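Local atomic coordinates of transcriptional regulator, LacI family (Lactobacillus brevis, PDB entry 3JY6), a protein that probably regulates transcription by binding cis-regulatory DNA, as LacI-family regulators generally do. Residues E50-L55 with L69-N74; D92-A97 with P258-I263. All blocks are in the same frame, centred on the assembly; numbering follows the deposited sequence.

Overall arrangement
Both interactions belong to the six-stranded parallel sheet of one subdomain, and their centres lie about 17 Å apart. In interaction 1 residues 50-55 of helix 49-60 meet the loop that follows strand 66-70. In interaction 2 the loop that follows the neighbouring strand 88-91 meets strand 260-262 at the sheet's edge. The two loops touch directly: Ser-71 O lies 3.1 Å from Arg-93 NH1, probably a hydrogen bond, which ties interaction 1 to interaction 2. Both loops leave the C-terminal ends of adjacent parallel strands, the region that, in LacI-type proteins, generally borders the effector cleft between the two subdomains.

Interaction 1 of 2, residues E50-L55 with L69-N74; sequences EREKTL and LQSFSN
The carboxylate of Glu-52 is sandwiched between serines, with the ring of Phe-72 set obliquely beside it. On one face lie the backbone N and OG of Ser-73; on the other lie CB and OG of Ser-71 and, more to the side, CD1 of Leu-69. At the rim, OE2 comes within 3.2 Å of Phe-72 CD2, the ring and carboxylate planes being 48° apart.

Three hydrogen bonds grip the group. Ser-73 OG donates to Glu-52 OE1 at 2.8 Å, and Ser-73 N reaches the same oxygen at 3.0 Å with an N-H...O angle of 158°; both come from above the carboxylate plane. Phe-72 N, by contrast, uses the syn lone pair of Glu-52 OE2, a longer bond of 3.2 Å. Bonds to both oxygens, from different directions, should fix the rotation of the carboxylate. Ser-71 OG also approaches Glu-52 OE1, but its hydrogen bond goes to the backbone oxygen of Ile-13 on the adjacent strand.

Glu-52 reaches the turn because its CG stands opposite the backbone N (chi1 -180°) and the chain stays extended beyond it, spanning the gap from helix to loop. The buried acid is thus met by two successive backbone N-H groups and a hydroxyl, which would probably offset part of the cost of burying its charge. Ser-73 also packs on Val-78 of the following helix, while on the same helix as Glu-52, Leu-55 packs against Ile-39 of the second subunit.

The pairing joins helix 49-60 to the turn between strand 66-70 and helix 75-82. It pins a loop at the C-terminal end of a central parallel strand to the helix of the preceding beta-alpha-beta crossover, in the Rossmann-like subdomain of the periplasmic-binding-protein fold.

Interaction 2 of 2, residues D92-A97 with P258-I263; sequences DREMDA and PEKMVI
A surface salt bridge between Glu-94 and Lys-260 links the loop between strands 88-91 and 102-104 to the edge strand 260-262 of the parallel sheet. Lys-260 NZ donates to Glu-94 OE2 at 3.2 Å, meeting the anti lone pair, on the side away from the other oxygen. The two side chains run at about a right angle. Glu-94 starts out pointing away from the strand, and a bend at its second torsion (chi2 93°) turns the carboxylate back to the lysine. Farther down the lysine chain, CD packs 4.2 Å from the backbone O of Met-95. The other oxygen of the acid, OE1, accepts from Asn-107 ND2, so each carboxylate oxygen has its own partner. A glutamine in place of Glu-94 would probably leave the ammonium of Lys-260 without its counter-charge across this contact.

Glu-94 also touches Thr-138 and Glu-141 on helix 137-147, which follows a strand of the second sheet. Some 160 residues, among them all of the second sheet, lie between the two segments; a late strand returning to the edge of the first sheet in this way is characteristic of the two-subdomain periplasmic-binding-protein fold of LacI-family regulators.

Interaction 1 of 2, residues E50-L55 with L69-N74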
# COMPACT_ATOMS: atom_id res chain seq x y z
N GLU A 50 -16.80 -10.47 -8.73
CA GLU A 50 -16.98 -10.71 -10.16
C GLU A 50 -15.64 -10.49 -10.86
O GLU A 50 -15.26 -11.22 -11.77
CB GLU A 50 -18.03 -9.75 -10.74
CG GLU A 50 -19.46 -10.19 -10.52
CD GLU A 50 -19.66 -11.66 -10.85
OE1 GLU A 50 -19.43 -12.51 -9.97
OE2 GLU A 50 -20.04 -11.96 -12.00
N ARG A 51 -14.93 -9.46 -10.41
CA ARG A 51 -13.63 -9.14 -10.96
C ARG A 51 -12.74 -10.36 -10.76
O ARG A 51 -12.03 -10.80 -11.67
CB ARG A 51 -13.04 -7.93 -10.24
CG ARG A 51 -11.65 -7.51 -10.71
CD ARG A 51 -11.59 -7.27 -12.22
NE ARG A 51 -10.25 -6.87 -12.63
CZ ARG A 51 -9.83 -6.84 -13.89
NH1 ARG A 51 -10.64 -7.19 -14.89
NH2 ARG A 51 -8.58 -6.46 -14.16
N GLU A 52 -12.81 -10.92 -9.56
CA GLU A 52 -12.02 -12.08 -9.22
C GLU A 52 -12.25 -13.25 -10.20
O GLU A 52 -11.30 -13.92 -10.60
CB GLU A 52 -12.35 -12.50 -7.79
CG GLU A 52 -11.59 -13.70 -7.30
CD GLU A 52 -11.55 -13.78 -5.78
OE1 GLU A 52 -11.05 -14.79 -5.25
OE2 GLU A 52 -12.02 -12.83 -5.10
N LYS A 53 -13.50 -13.48 -10.58
CA LYS A 53 -13.84 -14.58 -11.49
C LYS A 53 -13.17 -14.43 -12.84
O LYS A 53 -12.69 -15.41 -13.42
CB LYS A 53 -15.36 -14.68 -11.68
CG LYS A 53 -16.08 -15.37 -10.55
CD LYS A 53 -17.59 -15.25 -10.73
CE LYS A 53 -18.31 -15.97 -9.62
NZ LYS A 53 -17.96 -17.41 -9.65
N THR A 54 -13.14 -13.20 -13.36
CA THR A 54 -12.50 -13.03 -14.66
C THR A 54 -11.00 -13.17 -14.51
O THR A 54 -10.33 -13.63 -15.42
CB THR A 54 -12.86 -11.68 -15.33
OG1 THR A 54 -11.73 -10.80 -15.32
CG2 THR A 54 -14.06 -11.05 -14.64
N LEU A 55 -10.45 -12.82 -13.34
CA LEU A 55 -9.01 -12.98 -13.14
C LEU A 55 -8.69 -14.48 -13.13
O LEU A 55 -7.73 -14.93 -13.75
CB LEU A 55 -8.57 -12.32 -11.83
CG LEU A 55 -8.64 -10.79 -11.77
CD1 LEU A 55 -8.10 -10.30 -10.42
CD2 LEU A 55 -7.82 -10.19 -12.90
N LEU A 69 -4.37 -17.89 -2.93
CA LEU A 69 -5.60 -17.13 -2.80
C LEU A 69 -5.80 -16.38 -1.49
O LEU A 69 -5.92 -16.98 -0.42
CB LEU A 69 -6.77 -18.10 -3.02
CG LEU A 69 -8.19 -17.59 -3.24
CD1 LEU A 69 -8.27 -16.86 -4.58
CD2 LEU A 69 -9.14 -18.80 -3.24
N GLN A 70 -5.83 -15.05 -1.57
CA GLN A 70 -6.04 -14.23 -0.38
C GLN A 70 -7.25 -13.37 -0.71
O GLN A 70 -7.24 -12.15 -0.50
CB GLN A 70 -4.81 -13.36 -0.10
CG GLN A 70 -4.78 -12.69 1.28
CD GLN A 70 -5.26 -11.25 1.26
OE1 GLN A 70 -4.70 -10.41 0.56
NE2 GLN A 70 -6.30 -10.96 2.04
N SER A 71 -8.28 -14.00 -1.27
CA SER A 71 -9.49 -13.30 -1.66
C SER A 71 -10.81 -13.97 -1.28
O SER A 71 -10.85 -14.81 -0.38
CB SER A 71 -9.44 -13.03 -3.16
OG SER A 71 -8.52 -13.90 -3.79
N PHE A 72 -11.87 -13.59 -1.97
CA PHE A 72 -13.24 -14.05 -1.69
C PHE A 72 -13.76 -15.37 -2.27
O PHE A 72 -14.69 -15.94 -1.71
CB PHE A 72 -14.21 -12.94 -2.11
CG PHE A 72 -13.64 -11.55 -1.96
CD1 PHE A 72 -13.41 -11.01 -0.70
CD2 PHE A 72 -13.36 -10.78 -3.09
CE1 PHE A 72 -12.90 -9.71 -0.56
CE2 PHE A 72 -12.85 -9.49 -2.96
CZ PHE A 72 -12.62 -8.94 -1.70
N SER A 73 -13.21 -15.83 -3.38
CA SER A 73 -13.68 -17.06 -4.02
C SER A 73 -13.74 -18.31 -3.15
O SER A 73 -12.75 -18.67 -2.50
CB SER A 73 -12.81 -17.39 -5.24
OG SER A 73 -13.01 -16.46 -6.28
N ASN A 74 -14.91 -18.96 -3.13
CA ASN A 74 -15.06 -20.20 -2.37
C ASN A 74 -14.54 -21.31 -3.30
O ASN A 74 -14.25 -21.07 -4.47
CB ASN A 74 -16.53 -20.48 -2.02
CG ASN A 74 -17.14 -19.45 -1.09
OD1 ASN A 74 -16.58 -19.13 -0.03
ND2 ASN A 74 -18.31 -18.93 -1.47

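Interaction 2 of 2, residues D92-A97 with P258-I263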
# COMPACT_ATOMS: atom_id res chain seq x y z
N ASP A 92 -5.19 -16.17 4.98
CA ASP A 92 -5.96 -15.22 5.77
C ASP A 92 -7.47 -15.34 5.63
O ASP A 92 -8.18 -14.34 5.71
CB ASP A 92 -5.52 -13.79 5.39
CG ASP A 92 -6.03 -12.75 6.37
OD1 ASP A 92 -5.72 -12.86 7.57
OD2 ASP A 92 -6.75 -11.82 5.94
N ARG A 93 -7.98 -16.55 5.45
CA ARG A 93 -9.41 -16.73 5.25
C ARG A 93 -10.24 -17.36 6.34
O ARG A 93 -11.43 -17.09 6.44
CB ARG A 93 -9.66 -17.48 3.95
CG ARG A 93 -9.70 -16.58 2.72
CD ARG A 93 -10.97 -15.76 2.74
NE ARG A 93 -12.15 -16.60 2.91
CZ ARG A 93 -12.71 -17.34 1.94
NH1 ARG A 93 -12.19 -17.34 0.72
NH2 ARG A 93 -13.77 -18.09 2.21
N GLU A 94 -9.64 -18.21 7.17
CA GLU A 94 -10.40 -18.87 8.22
C GLU A 94 -11.63 -19.54 7.59
O GLU A 94 -12.76 -19.26 7.97
CB GLU A 94 -10.85 -17.87 9.28
CG GLU A 94 -11.11 -18.52 10.64
CD GLU A 94 -9.89 -18.48 11.55
OE1 GLU A 94 -9.65 -17.42 12.18
OE2 GLU A 94 -9.17 -19.49 11.63
N MET A 95 -11.37 -20.41 6.62
CA MET A 95 -12.42 -21.16 5.92
C MET A 95 -12.50 -22.54 6.58
O MET A 95 -11.47 -23.17 6.80
CB MET A 95 -12.01 -21.33 4.46
CG MET A 95 -13.17 -21.51 3.48
SD MET A 95 -12.62 -22.24 1.91
CE MET A 95 -11.13 -21.33 1.56
N ASP A 96 -13.69 -23.02 6.90
CA ASP A 96 -13.77 -24.35 7.50
C ASP A 96 -13.99 -25.37 6.38
O ASP A 96 -14.56 -25.05 5.34
CB ASP A 96 -14.91 -24.43 8.53
CG ASP A 96 -16.28 -24.42 7.89
OD1 ASP A 96 -16.51 -23.57 7.01
OD2 ASP A 96 -17.12 -25.26 8.28
N ALA A 97 -13.49 -26.57 6.59
CA ALA A 97 -13.63 -27.64 5.60
C ALA A 97 -12.98 -27.25 4.26
O ALA A 97 -13.46 -27.63 3.19
CB ALA A 97 -15.12 -27.95 5.40
N PRO A 258 -4.72 -30.96 3.23
CA PRO A 258 -5.41 -29.67 3.33
C PRO A 258 -5.69 -29.20 4.76
O PRO A 258 -6.84 -29.11 5.18
CB PRO A 258 -6.69 -29.92 2.55
CG PRO A 258 -7.02 -31.36 2.96
CD PRO A 258 -5.66 -32.05 2.85
N GLU A 259 -4.63 -28.92 5.51
CA GLU A 259 -4.78 -28.45 6.88
C GLU A 259 -4.36 -26.98 6.99
O GLU A 259 -3.80 -26.42 6.05
CB GLU A 259 -3.98 -29.33 7.83
CG GLU A 259 -2.62 -29.74 7.30
CD GLU A 259 -2.19 -31.13 7.78
OE1 GLU A 259 -1.23 -31.69 7.21
OE2 GLU A 259 -2.81 -31.66 8.72
N LYS A 260 -4.65 -26.37 8.13
CA LYS A 260 -4.32 -24.97 8.35
C LYS A 260 -3.02 -24.79 9.13
O LYS A 260 -2.77 -25.49 10.11
CB LYS A 260 -5.46 -24.28 9.12
CG LYS A 260 -6.84 -24.84 8.80
CD LYS A 260 -7.96 -23.82 9.04
CE LYS A 260 -8.06 -23.38 10.48
NZ LYS A 260 -9.25 -22.49 10.64
N MET A 261 -2.19 -23.86 8.66
CA MET A 261 -0.94 -23.55 9.32
C MET A 261 -1.22 -22.23 10.00
O MET A 261 -1.56 -21.24 9.35
CB MET A 261 0.19 -23.39 8.30
CG MET A 261 1.46 -22.78 8.86
SD MET A 261 2.75 -22.74 7.60
CE MET A 261 4.23 -22.97 8.64
N VAL A 262 -1.10 -22.23 11.33
CA VAL A 262 -1.38 -21.04 12.09
C VAL A 262 -0.15 -20.20 12.38
O VAL A 262 0.82 -20.68 12.98
CB VAL A 262 -2.10 -21.39 13.42
CG1 VAL A 262 -1.23 -22.30 14.24
CG2 VAL A 262 -2.44 -20.13 14.20
N ILE A 263 -0.19 -18.95 11.93
CA ILE A 263 0.88 -17.99 12.16
C ILE A 263 0.30 -17.06 13.23
O ILE A 263 -0.50 -16.18 12.93
CB ILE A 263 1.19 -17.18 10.88
CG1 ILE A 263 1.68 -18.11 9.77
CG2 ILE A 263 2.23 -16.11 11.20
CD1 ILE A 263 2.97 -18.83 10.06